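Local coordinates for transcarboxylase 5S subunit (Propionibacterium freudenreichii subsp. shermanii, PDB 1RQB), which transfers a carboxyl group from biotin of the 1.3S subunit to pyruvate, forming oxaloacetate, in a cobalt-dependent TIM-barrel active site of the transcarboxylase complex, at residues Val31-Asp34 with Ala35-Leu39; Ile209-Ala212 with Ile213-Tyr217; Arg285-Lys288 with Ile289-Phe293. One frame throughout, in Å; residues are numbered along the deposited sequence.

Contact 1: Val31-Asp34 with Ala35-Leu39; sequences VLRD and AHQSL. With CO (cobalt (II) ion), chain B.
Asp34 O is gripped twice by Ser38, by the hydroxyl OG at 2.8 Å and by the backbone N at 2.9 Å. The two donors come from opposite faces of the carbonyl plane. Ser38 OG sits beside its own backbone N (chi1 -58°), folding the hydroxyl back onto the preceding turn. Gln37 and Arg33 run side by side. Arg33 NH1 donates to Gln37 OE1 over 2.9 Å; the oxygen lies at the guanidinium edge, whereas the nitrogen stands above the amide's carbonyl plane. Gln37 OE1 also accepts from Ala70 N, and Glu65 takes Arg33 NE in a salt bridge. Asp34 OD2 lies over one face of the same guanidinium, 3.3 Å from Arg33 NH1, held by charge alone. Arg33 O lies over one face of the His36 ring, toward its rim, while Leu32 O sits at the ring edge and takes a weak bond from His36 NE2. Asp34 OD1 is hydrogen-bonded to His262 NE2 and coordinates the cobalt ion at 2.0 Å, alongside His226, His228 and the carboxylated Lys195; a cobalt-bound water donates to Asp34 OD2. Residues 33-37 bind substrate, so this short helix forms part of the metal-centred active site of a DRE-TIM barrel carboxyltransferase.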
ATOM      1  N   VAL A  31     -15.752  -3.171   2.088  1.00  8.32           N
ATOM      2  CA  VAL A  31     -15.595  -2.749   3.489  1.00 11.54           C
ATOM      3  C   VAL A  31     -16.524  -3.474   4.464  1.00 12.60           C
ATOM      4  O   VAL A  31     -16.139  -3.710   5.609  1.00 11.94           O
ATOM      5  CB  VAL A  31     -15.781  -1.203   3.669  1.00 14.35           C
ATOM      6  CG1 VAL A  31     -17.234  -0.800   3.403  1.00 12.75           C
ATOM      7  CG2 VAL A  31     -15.367  -0.786   5.094  1.00 14.22           C
ATOM      8  N   LEU A  32     -17.724  -3.854   4.034  1.00 10.93           N
ATOM      9  CA  LEU A  32     -18.682  -4.480   4.958  1.00 11.02           C
ATOM     10  C   LEU A  32     -18.467  -5.987   5.122  1.00 14.20           C
ATOM     11  O   LEU A  32     -19.135  -6.612   5.945  1.00 14.33           O
ATOM     12  CB  LEU A  32     -20.115  -4.213   4.506  1.00 10.00           C
ATOM     13  CG  LEU A  32     -20.482  -2.730   4.383  1.00 11.52           C
ATOM     14  CD1 LEU A  32     -21.922  -2.626   3.901  1.00 13.96           C
ATOM     15  CD2 LEU A  32     -20.302  -1.996   5.722  1.00 11.73           C
ATOM     16  N   ARG A  33     -17.554  -6.584   4.366  1.00 10.22           N
ATOM     17  CA  ARG A  33     -17.348  -8.029   4.541  1.00 11.35           C
ATOM     18  C   ARG A  33     -15.861  -8.386   4.521  1.00 11.54           C
ATOM     19  O   ARG A  33     -15.242  -8.554   5.572  1.00 12.78           O
ATOM     20  CB  ARG A  33     -18.113  -8.821   3.460  1.00 11.34           C
ATOM     21  CG  ARG A  33     -18.288 -10.330   3.759  1.00 10.46           C
ATOM     22  CD  ARG A  33     -16.999 -11.134   3.719  1.00 13.11           C
ATOM     23  NE  ARG A  33     -16.452 -11.200   2.363  1.00 13.47           N
ATOM     24  CZ  ARG A  33     -15.521 -12.065   1.974  1.00 13.75           C
ATOM     25  NH1 ARG A  33     -15.022 -12.936   2.845  1.00 12.44           N
ATOM     26  NH2 ARG A  33     -15.100 -12.066   0.711  1.00  9.89           N
ATOM     27  N   ASP A  34     -15.265  -8.464   3.338  1.00  8.53           N
ATOM     28  CA  ASP A  34     -13.877  -8.941   3.239  1.00  9.78           C
ATOM     29  C   ASP A  34     -12.863  -8.000   3.898  1.00  8.24           C
ATOM     30  O   ASP A  34     -11.856  -8.466   4.433  1.00  8.11           O
ATOM     31  CB  ASP A  34     -13.496  -9.186   1.771  1.00 10.92           C
ATOM     32  CG  ASP A  34     -12.464 -10.300   1.612  1.00 10.17           C
ATOM     33  OD1 ASP A  34     -11.862 -10.395   0.528  1.00 11.71           O
ATOM     34  OD2 ASP A  34     -12.262 -11.091   2.565  1.00 11.33           O
ATOM     35  N   ALA A  35     -13.094  -6.690   3.886  1.00  9.24           N
ATOM     36  CA  ALA A  35     -12.092  -5.788   4.475  1.00  9.00           C
ATOM     37  C   ALA A  35     -11.888  -6.078   5.964  1.00 13.03           C
ATOM     38  O   ALA A  35     -10.753  -6.231   6.413  1.00 10.46           O
ATOM     39  CB  ALA A  35     -12.481  -4.314   4.268  1.00  9.25           C
ATOM     40  N   HIS A  36     -12.967  -6.167   6.747  1.00 10.73           N
ATOM     41  CA  HIS A  36     -12.749  -6.397   8.182  1.00 12.37           C
ATOM     42  C   HIS A  36     -12.456  -7.873   8.454  1.00 11.88           C
ATOM     43  O   HIS A  36     -11.823  -8.214   9.452  1.00 10.25           O
ATOM     44  CB  HIS A  36     -13.908  -5.859   9.024  1.00 12.67           C
ATOM     45  CG  HIS A  36     -15.208  -6.550   8.796  1.00 14.96           C
ATOM     46  ND1 HIS A  36     -15.569  -7.696   9.470  1.00 14.09           N
ATOM     47  CD2 HIS A  36     -16.247  -6.244   7.987  1.00 14.29           C
ATOM     48  CE1 HIS A  36     -16.778  -8.065   9.087  1.00 14.09           C
ATOM     49  NE2 HIS A  36     -17.211  -7.200   8.188  1.00 13.72           N
ATOM     50  N   GLN A  37     -12.895  -8.752   7.563  1.00  8.89           N
ATOM     51  CA  GLN A  37     -12.560 -10.172   7.745  1.00 11.46           C
ATOM     52  C   GLN A  37     -11.043 -10.332   7.620  1.00 12.60           C
ATOM     53  O   GLN A  37     -10.407 -11.054   8.385  1.00 11.73           O
ATOM     54  CB  GLN A  37     -13.219 -11.046   6.669  1.00 13.47           C
ATOM     55  CG  GLN A  37     -12.827 -12.538   6.779  1.00 11.96           C
ATOM     56  CD  GLN A  37     -13.596 -13.444   5.827  1.00 15.57           C
ATOM     57  OE1 GLN A  37     -14.809 -13.314   5.666  1.00 12.74           O
ATOM     58  NE2 GLN A  37     -12.891 -14.385   5.206  1.00 16.87           N
ATOM     59  N   SER A  38     -10.470  -9.623   6.659  1.00 12.59           N
ATOM     60  CA  SER A  38      -9.037  -9.727   6.347  1.00 13.45           C
ATOM     61  C   SER A  38      -8.174  -8.869   7.273  1.00 14.80           C
ATOM     62  O   SER A  38      -7.037  -9.234   7.565  1.00 16.58           O
ATOM     63  CB  SER A  38      -8.798  -9.282   4.899  1.00 14.33           C
ATOM     64  OG  SER A  38      -9.564 -10.069   4.001  1.00 15.85           O
ATOM     65  N   LEU A  39      -8.700  -7.749   7.755  1.00  8.25           N
ATOM     66  CA  LEU A  39      -7.856  -6.853   8.559  1.00 10.30           C
ATOM     67  C   LEU A  39      -8.112  -6.944  10.066  1.00 17.67           C
ATOM     68  O   LEU A  39      -7.217  -6.631  10.850  1.00 16.12           O
ATOM     69  CB  LEU A  39      -8.060  -5.409   8.102  1.00 11.15           C
ATOM     70  CG  LEU A  39      -7.516  -5.109   6.700  1.00 10.65           C
ATOM     71  CD1 LEU A  39      -7.990  -3.756   6.233  1.00 14.37           C
ATOM     72  CD2 LEU A  39      -5.989  -5.183   6.731  1.00 17.19           C
TER
HETATM   73 CO    CO B 529     -10.983 -11.948  -0.414  1.00 12.04          CO
HETATM   74  O   HOH W   1     -12.848 -14.937   2.034  1.00 17.14           O
HETATM   75  O   HOH W   2     -10.822 -13.011   1.578  1.00 11.42           O

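Contact 2: Ile209-Ala212 with Ile213-Tyr217; sequences IIKA and IKDTY
Four successive backbone bonds tie residues 209-212 to 213-216 in regular i to i+4 alpha-helical bonding: Ile213 N to Ile209 O, Lys214 N to Ile210 O, Asp215 N to Lys211 O and Thr216 N to Ala212 O. The shortest, from Asp215 N to Lys211 O, measures 2.8 Å, and the last is the most bent, with an N-H...O angle of 142°.

A side-chain hydroxyl reinforces that last bond. Thr216 OG1 donates to Ala212 O over 2.8 Å, from the face of the carbonyl opposite to the one used by Thr216 N. The hydroxyl stands anti to the carbonyl carbon of Thr216 (chi1 -60°), which aims it at the turn before, so one carbonyl serves two donors from the same residue.

The apolar part is a pairing one turn apart. Ile209 and Ile213 lie alongside each other and point the same way, Ile209 CG2 meeting Ile213 CD1 at 4.0 Å. Ile213 CG1 also rests against Ile209 O, 3.3 Å away.

Charge plays a looser part. The Lys211 chain slants across the Asp215 carboxylate, bringing Lys211 CG to 3.5 Å from Asp215 OD2, but the ammonium stays 4.8 Å from that oxygen, measured at Lys211 NZ. Lys211 NZ instead forms a salt bridge with Glu18, while Lys214 NZ bonds to the carbonyls of Gln219 and Thr221 and pairs with Asp247.

These residues form the C-terminal part of helix 203-217 on the outside of the barrel. Ile210 and Ile213 pack inward on Ile223 of strand 223-225, which follows the helix; toward the neighbouring helix 174-186, Ile209 meets Tyr177, and Ala212 meets Val174 and Val178.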
ATOM      1  N   ILE A 209      -4.602 -13.530 -18.752  1.00 14.14           N
ATOM      2  CA  ILE A 209      -5.765 -14.373 -18.437  1.00 14.05           C
ATOM      3  C   ILE A 209      -7.069 -13.663 -18.808  1.00 12.38           C
ATOM      4  O   ILE A 209      -7.944 -14.253 -19.440  1.00 14.42           O
ATOM      5  CB  ILE A 209      -5.773 -14.774 -16.927  1.00 13.25           C
ATOM      6  CG1 ILE A 209      -4.614 -15.736 -16.646  1.00 14.95           C
ATOM      7  CG2 ILE A 209      -7.091 -15.459 -16.558  1.00 13.53           C
ATOM      8  CD1 ILE A 209      -4.292 -15.907 -15.154  1.00 15.66           C
ATOM      9  N   ILE A 210      -7.213 -12.406 -18.411  1.00 11.91           N
ATOM     10  CA  ILE A 210      -8.446 -11.663 -18.716  1.00 12.79           C
ATOM     11  C   ILE A 210      -8.624 -11.563 -20.232  1.00 13.51           C
ATOM     12  O   ILE A 210      -9.721 -11.746 -20.760  1.00 12.07           O
ATOM     13  CB  ILE A 210      -8.415 -10.228 -18.138  1.00 15.14           C
ATOM     14  CG1 ILE A 210      -8.364 -10.268 -16.607  1.00 20.78           C
ATOM     15  CG2 ILE A 210      -9.646  -9.451 -18.600  1.00 13.06           C
ATOM     16  CD1 ILE A 210      -9.549 -10.915 -15.984  1.00 23.32           C
ATOM     17  N   LYS A 211      -7.536 -11.286 -20.931  1.00 12.79           N
ATOM     18  CA  LYS A 211      -7.588 -11.162 -22.395  1.00 15.41           C
ATOM     19  C   LYS A 211      -7.954 -12.509 -23.028  1.00 16.54           C
ATOM     20  O   LYS A 211      -8.765 -12.568 -23.951  1.00 13.16           O
ATOM     21  CB  LYS A 211      -6.224 -10.683 -22.905  1.00 16.47           C
ATOM     22  CG  LYS A 211      -6.201 -10.284 -24.374  1.00 29.08           C
ATOM     23  CD  LYS A 211      -7.166  -9.117 -24.604  1.00 33.76           C
ATOM     24  CE  LYS A 211      -7.105  -8.605 -26.039  1.00 39.49           C
ATOM     25  NZ  LYS A 211      -5.788  -7.970 -26.321  1.00 36.74           N
ATOM     26  N   ALA A 212      -7.377 -13.602 -22.536  1.00 11.92           N
ATOM     27  CA  ALA A 212      -7.649 -14.922 -23.124  1.00 15.12           C
ATOM     28  C   ALA A 212      -9.108 -15.330 -22.913  1.00 17.56           C
ATOM     29  O   ALA A 212      -9.719 -15.941 -23.789  1.00 15.49           O
ATOM     30  CB  ALA A 212      -6.704 -15.980 -22.544  1.00 13.08           C
ATOM     31  N   ILE A 213      -9.670 -15.008 -21.754  1.00 12.85           N
ATOM     32  CA  ILE A 213     -11.072 -15.363 -21.484  1.00 13.70           C
ATOM     33  C   ILE A 213     -11.990 -14.556 -22.405  1.00 15.88           C
ATOM     34  O   ILE A 213     -12.900 -15.106 -23.024  1.00 15.49           O
ATOM     35  CB  ILE A 213     -11.439 -15.102 -19.997  1.00 11.11           C
ATOM     36  CG1 ILE A 213     -10.676 -16.094 -19.105  1.00 14.69           C
ATOM     37  CG2 ILE A 213     -12.950 -15.295 -19.782  1.00 14.24           C
ATOM     38  CD1 ILE A 213     -10.895 -15.907 -17.582  1.00 14.58           C
ATOM     39  N   LYS A 214     -11.723 -13.255 -22.503  1.00 12.17           N
ATOM     40  CA  LYS A 214     -12.515 -12.355 -23.355  1.00 17.14           C
ATOM     41  C   LYS A 214     -12.411 -12.776 -24.823  1.00 19.19           C
ATOM     42  O   LYS A 214     -13.411 -12.771 -25.539  1.00 16.54           O
ATOM     43  CB  LYS A 214     -12.021 -10.905 -23.224  1.00 17.02           C
ATOM     44  CG  LYS A 214     -12.329 -10.188 -21.883  1.00 15.97           C
ATOM     45  CD  LYS A 214     -13.788  -9.820 -21.792  1.00 19.98           C
ATOM     46  CE  LYS A 214     -14.098  -9.075 -20.501  1.00 20.59           C
ATOM     47  NZ  LYS A 214     -15.402  -8.366 -20.577  1.00 21.66           N
ATOM     48  N   ASP A 215     -11.201 -13.115 -25.277  1.00 19.16           N
ATOM     49  CA  ASP A 215     -10.988 -13.506 -26.680  1.00 19.07           C
ATOM     50  C   ASP A 215     -11.682 -14.835 -26.987  1.00 21.23           C
ATOM     51  O   ASP A 215     -12.176 -15.043 -28.093  1.00 22.76           O
ATOM     52  CB  ASP A 215      -9.499 -13.688 -27.005  1.00 23.00           C
ATOM     53  CG  ASP A 215      -8.736 -12.370 -27.124  1.00 26.93           C
ATOM     54  OD1 ASP A 215      -9.357 -11.333 -27.441  1.00 29.54           O
ATOM     55  OD2 ASP A 215      -7.498 -12.381 -26.924  1.00 30.06           O
ATOM     56  N   THR A 216     -11.716 -15.730 -26.007  1.00 18.47           N
ATOM     57  CA  THR A 216     -12.294 -17.066 -26.205  1.00 19.41           C
ATOM     58  C   THR A 216     -13.818 -17.075 -26.071  1.00 21.83           C
ATOM     59  O   THR A 216     -14.502 -17.734 -26.852  1.00 17.98           O
ATOM     60  CB  THR A 216     -11.719 -18.069 -25.193  1.00 17.28           C
ATOM     61  OG1 THR A 216     -10.302 -18.146 -25.365  1.00 18.85           O
ATOM     62  CG2 THR A 216     -12.325 -19.449 -25.392  1.00 20.24           C
ATOM     63  N   TYR A 217     -14.367 -16.339 -25.111  1.00 17.62           N
ATOM     64  CA  TYR A 217     -15.820 -16.413 -24.908  1.00 16.22           C
ATOM     65  C   TYR A 217     -16.551 -15.137 -25.329  1.00 18.51           C
ATOM     66  O   TYR A 217     -17.781 -15.101 -25.301  1.00 18.69           O
ATOM     67  CB  TYR A 217     -16.101 -16.764 -23.451  1.00 15.54           C
ATOM     68  CG  TYR A 217     -15.499 -18.094 -23.094  1.00 13.79           C
ATOM     69  CD1 TYR A 217     -14.356 -18.179 -22.305  1.00 18.89           C
ATOM     70  CD2 TYR A 217     -16.047 -19.286 -23.599  1.00 18.09           C
ATOM     71  CE1 TYR A 217     -13.772 -19.413 -22.025  1.00 17.55           C
ATOM     72  CE2 TYR A 217     -15.464 -20.527 -23.325  1.00 18.41           C
ATOM     73  CZ  TYR A 217     -14.331 -20.579 -22.540  1.00 17.15           C
ATOM     74  OH  TYR A 217     -13.738 -21.788 -22.281  1.00 18.38           O
TER

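Contact 3: Arg285-Lys288 with Ile289-Phe293; sequences RLHK and IRDHF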
ATOM      1  N   ARG A 285     -19.178  11.084  -1.548  1.00 14.75           N
ATOM      2  CA  ARG A 285     -19.721   9.974  -0.753  1.00 13.23           C
ATOM      3  C   ARG A 285     -18.561   9.116  -0.243  1.00 11.72           C
ATOM      4  O   ARG A 285     -18.558   8.681   0.906  1.00 11.44           O
ATOM      5  CB  ARG A 285     -20.673   9.097  -1.583  1.00 12.88           C
ATOM      6  CG  ARG A 285     -21.991   9.758  -1.991  1.00 17.83           C
ATOM      7  CD  ARG A 285     -22.877  10.107  -0.785  1.00 16.62           C
ATOM      8  NE  ARG A 285     -24.153  10.638  -1.257  1.00 17.24           N
ATOM      9  CZ  ARG A 285     -25.274  10.683  -0.545  1.00 19.84           C
ATOM     10  NH1 ARG A 285     -25.312  10.231   0.700  1.00 19.32           N
ATOM     11  NH2 ARG A 285     -26.381  11.160  -1.102  1.00 19.87           N
ATOM     12  N   LEU A 286     -17.574   8.885  -1.102  1.00 14.35           N
ATOM     13  CA  LEU A 286     -16.414   8.071  -0.710  1.00 14.69           C
ATOM     14  C   LEU A 286     -15.695   8.722   0.475  1.00 10.68           C
ATOM     15  O   LEU A 286     -15.242   8.040   1.393  1.00 10.51           O
ATOM     16  CB  LEU A 286     -15.437   7.920  -1.888  1.00 11.59           C
ATOM     17  CG  LEU A 286     -15.949   7.182  -3.128  1.00 14.00           C
ATOM     18  CD1 LEU A 286     -14.818   7.020  -4.143  1.00 14.35           C
ATOM     19  CD2 LEU A 286     -16.469   5.810  -2.720  1.00 12.11           C
ATOM     20  N   HIS A 287     -15.579  10.044   0.449  1.00 12.44           N
ATOM     21  CA  HIS A 287     -14.898  10.768   1.531  1.00 12.82           C
ATOM     22  C   HIS A 287     -15.640  10.553   2.854  1.00 11.54           C
ATOM     23  O   HIS A 287     -15.023  10.377   3.904  1.00 10.13           O
ATOM     24  CB  HIS A 287     -14.849  12.258   1.195  1.00 17.44           C
ATOM     25  CG  HIS A 287     -14.154  13.085   2.228  1.00 27.23           C
ATOM     26  ND1 HIS A 287     -12.783  13.095   2.371  1.00 33.95           N
ATOM     27  CD2 HIS A 287     -14.639  13.906   3.188  1.00 31.89           C
ATOM     28  CE1 HIS A 287     -12.453  13.889   3.373  1.00 35.27           C
ATOM     29  NE2 HIS A 287     -13.560  14.394   3.887  1.00 34.46           N
ATOM     30  N   LYS A 288     -16.969  10.557   2.803  1.00 11.82           N
ATOM     31  CA  LYS A 288     -17.772  10.364   4.019  1.00 14.38           C
ATOM     32  C   LYS A 288     -17.611   8.935   4.543  1.00 14.30           C
ATOM     33  O   LYS A 288     -17.539   8.711   5.751  1.00 13.61           O
ATOM     34  CB  LYS A 288     -19.262  10.628   3.748  1.00 15.98           C
ATOM     35  CG  LYS A 288     -19.586  12.044   3.313  1.00 20.54           C
ATOM     36  CD  LYS A 288     -21.093  12.195   3.126  1.00 26.83           C
ATOM     37  CE  LYS A 288     -21.463  13.572   2.593  1.00 36.41           C
ATOM     38  NZ  LYS A 288     -20.902  14.681   3.417  1.00 35.97           N
ATOM     39  N   ILE A 289     -17.578   7.966   3.641  1.00 11.57           N
ATOM     40  CA  ILE A 289     -17.417   6.565   4.055  1.00 10.13           C
ATOM     41  C   ILE A 289     -16.029   6.387   4.674  1.00  8.42           C
ATOM     42  O   ILE A 289     -15.865   5.749   5.714  1.00 11.34           O
ATOM     43  CB  ILE A 289     -17.572   5.626   2.834  1.00 11.19           C
ATOM     44  CG1 ILE A 289     -18.976   5.796   2.246  1.00  9.85           C
ATOM     45  CG2 ILE A 289     -17.333   4.161   3.241  1.00  9.39           C
ATOM     46  CD1 ILE A 289     -19.108   5.283   0.809  1.00  9.69           C
ATOM     47  N   ARG A 290     -15.029   6.972   4.024  1.00 10.91           N
ATOM     48  CA  ARG A 290     -13.645   6.867   4.506  1.00 11.08           C
ATOM     49  C   ARG A 290     -13.533   7.402   5.935  1.00 13.75           C
ATOM     50  O   ARG A 290     -12.971   6.746   6.810  1.00 12.74           O
ATOM     51  CB  ARG A 290     -12.699   7.680   3.624  1.00 12.88           C
ATOM     52  CG  ARG A 290     -11.264   7.553   4.079  1.00 19.20           C
ATOM     53  CD  ARG A 290     -10.342   8.426   3.264  1.00 26.88           C
ATOM     54  NE  ARG A 290     -10.510   9.838   3.569  1.00 37.29           N
ATOM     55  CZ  ARG A 290      -9.803  10.477   4.496  1.00 43.82           C
ATOM     56  NH1 ARG A 290      -8.886   9.813   5.199  1.00 44.46           N
ATOM     57  NH2 ARG A 290      -9.998  11.775   4.712  1.00 39.19           N
ATOM     58  N   ASP A 291     -14.053   8.608   6.153  1.00 10.69           N
ATOM     59  CA  ASP A 291     -13.983   9.265   7.466  1.00 12.44           C
ATOM     60  C   ASP A 291     -14.751   8.455   8.510  1.00 12.33           C
ATOM     61  O   ASP A 291     -14.351   8.365   9.671  1.00 12.16           O
ATOM     62  CB  ASP A 291     -14.540  10.692   7.369  1.00 14.39           C
ATOM     63  CG  ASP A 291     -13.549  11.657   6.720  1.00 27.92           C
ATOM     64  OD1 ASP A 291     -12.420  11.217   6.402  1.00 24.40           O
ATOM     65  OD2 ASP A 291     -13.889  12.847   6.535  1.00 29.74           O
ATOM     66  N   HIS A 292     -15.847   7.850   8.090  1.00 11.80           N
ATOM     67  CA  HIS A 292     -16.639   7.039   9.025  1.00 12.63           C
ATOM     68  C   HIS A 292     -15.786   5.898   9.582  1.00 14.74           C
ATOM     69  O   HIS A 292     -15.701   5.703  10.794  1.00 15.71           O
ATOM     70  CB  HIS A 292     -17.839   6.427   8.311  1.00 11.86           C
ATOM     71  CG  HIS A 292     -18.641   5.520   9.187  1.00 15.50           C
ATOM     72  ND1 HIS A 292     -19.624   5.988  10.032  1.00 20.73           N
ATOM     73  CD2 HIS A 292     -18.554   4.188   9.411  1.00 17.78           C
ATOM     74  CE1 HIS A 292     -20.108   4.982  10.742  1.00 19.45           C
ATOM     75  NE2 HIS A 292     -19.474   3.880  10.386  1.00 18.85           N
ATOM     76  N   PHE A 293     -15.155   5.134   8.696  1.00 11.73           N
ATOM     77  CA  PHE A 293     -14.378   3.980   9.170  1.00 12.83           C
ATOM     78  C   PHE A 293     -13.043   4.398   9.788  1.00 12.52           C
ATOM     79  O   PHE A 293     -12.496   3.674  10.617  1.00 13.99           O
ATOM     80  CB  PHE A 293     -14.197   2.957   8.052  1.00 13.18           C
ATOM     81  CG  PHE A 293     -15.465   2.201   7.746  1.00 14.85           C
ATOM     82  CD1 PHE A 293     -16.250   2.544   6.655  1.00 11.48           C
ATOM     83  CD2 PHE A 293     -15.933   1.227   8.632  1.00 13.04           C
ATOM     84  CE1 PHE A 293     -17.500   1.934   6.444  1.00 14.83           C
ATOM     85  CE2 PHE A 293     -17.179   0.612   8.439  1.00 15.13           C
ATOM     86  CZ  PHE A 293     -17.966   0.968   7.343  1.00 11.03           C
TER
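This is a contact between successive turns of helix 283-296, which packs beside the barrel against helices 53-58 and 265-271. Its polar flank carries a cluster of three side chains. The His287 ring reaches forward along the helix because CG is anti to the backbone N (chi1 -179°), and the Asp291 carboxylate comes over one ring face, its plane turned 69° from the ring. His287 NE2 is 3.1 Å from Asp291 OD2, yet the angle is too poor for a hydrogen bond. Arg290 completes the group: His287 CE1 approaches Arg290 NH2 to 3.5 Å, near the guanidinium plane, while Asp291 OD1 makes a salt bridge by charge, well above that plane and 3.0 Å from Arg290 NH2. Toward the interior, Leu286 CD2 and Ile289 CD1 touch loosely at 4.4 Å, Leu286 resting on Thr265 and Glu266 and Ile289 on Ile56 and Asp55. Four i to i+4 backbone bonds, the first from Ile289 N to Arg285 O and the last from His292 N to Lys288 O, join the turns. Electrostatic attraction thus probably acts mainly between Arg290 and Asp291, while His287 adds van der Waals contact, with a charge effect only if it is protonated.

All three contacts are single-helix stretches of one chain, but they stand in different relations to the cobalt site. Contact 1 is at the metal itself, through Asp34. Contact 3 joins it directly: Phe293 CE1 packs on Val31 CG2 at 3.7 Å and Phe293 CZ on Leu32 CD2 at 4.1 Å, so helix 283-296 backs the active-site helix on the side of its apolar residues, with the two contact centres 15 Å apart. Contact 2 touches neither; its nearest atoms are about 17 Å from contact 1 and about 22 Å from contact 3. Its Ile210 side chain lies about 10 Å from that of the cobalt ligand His226.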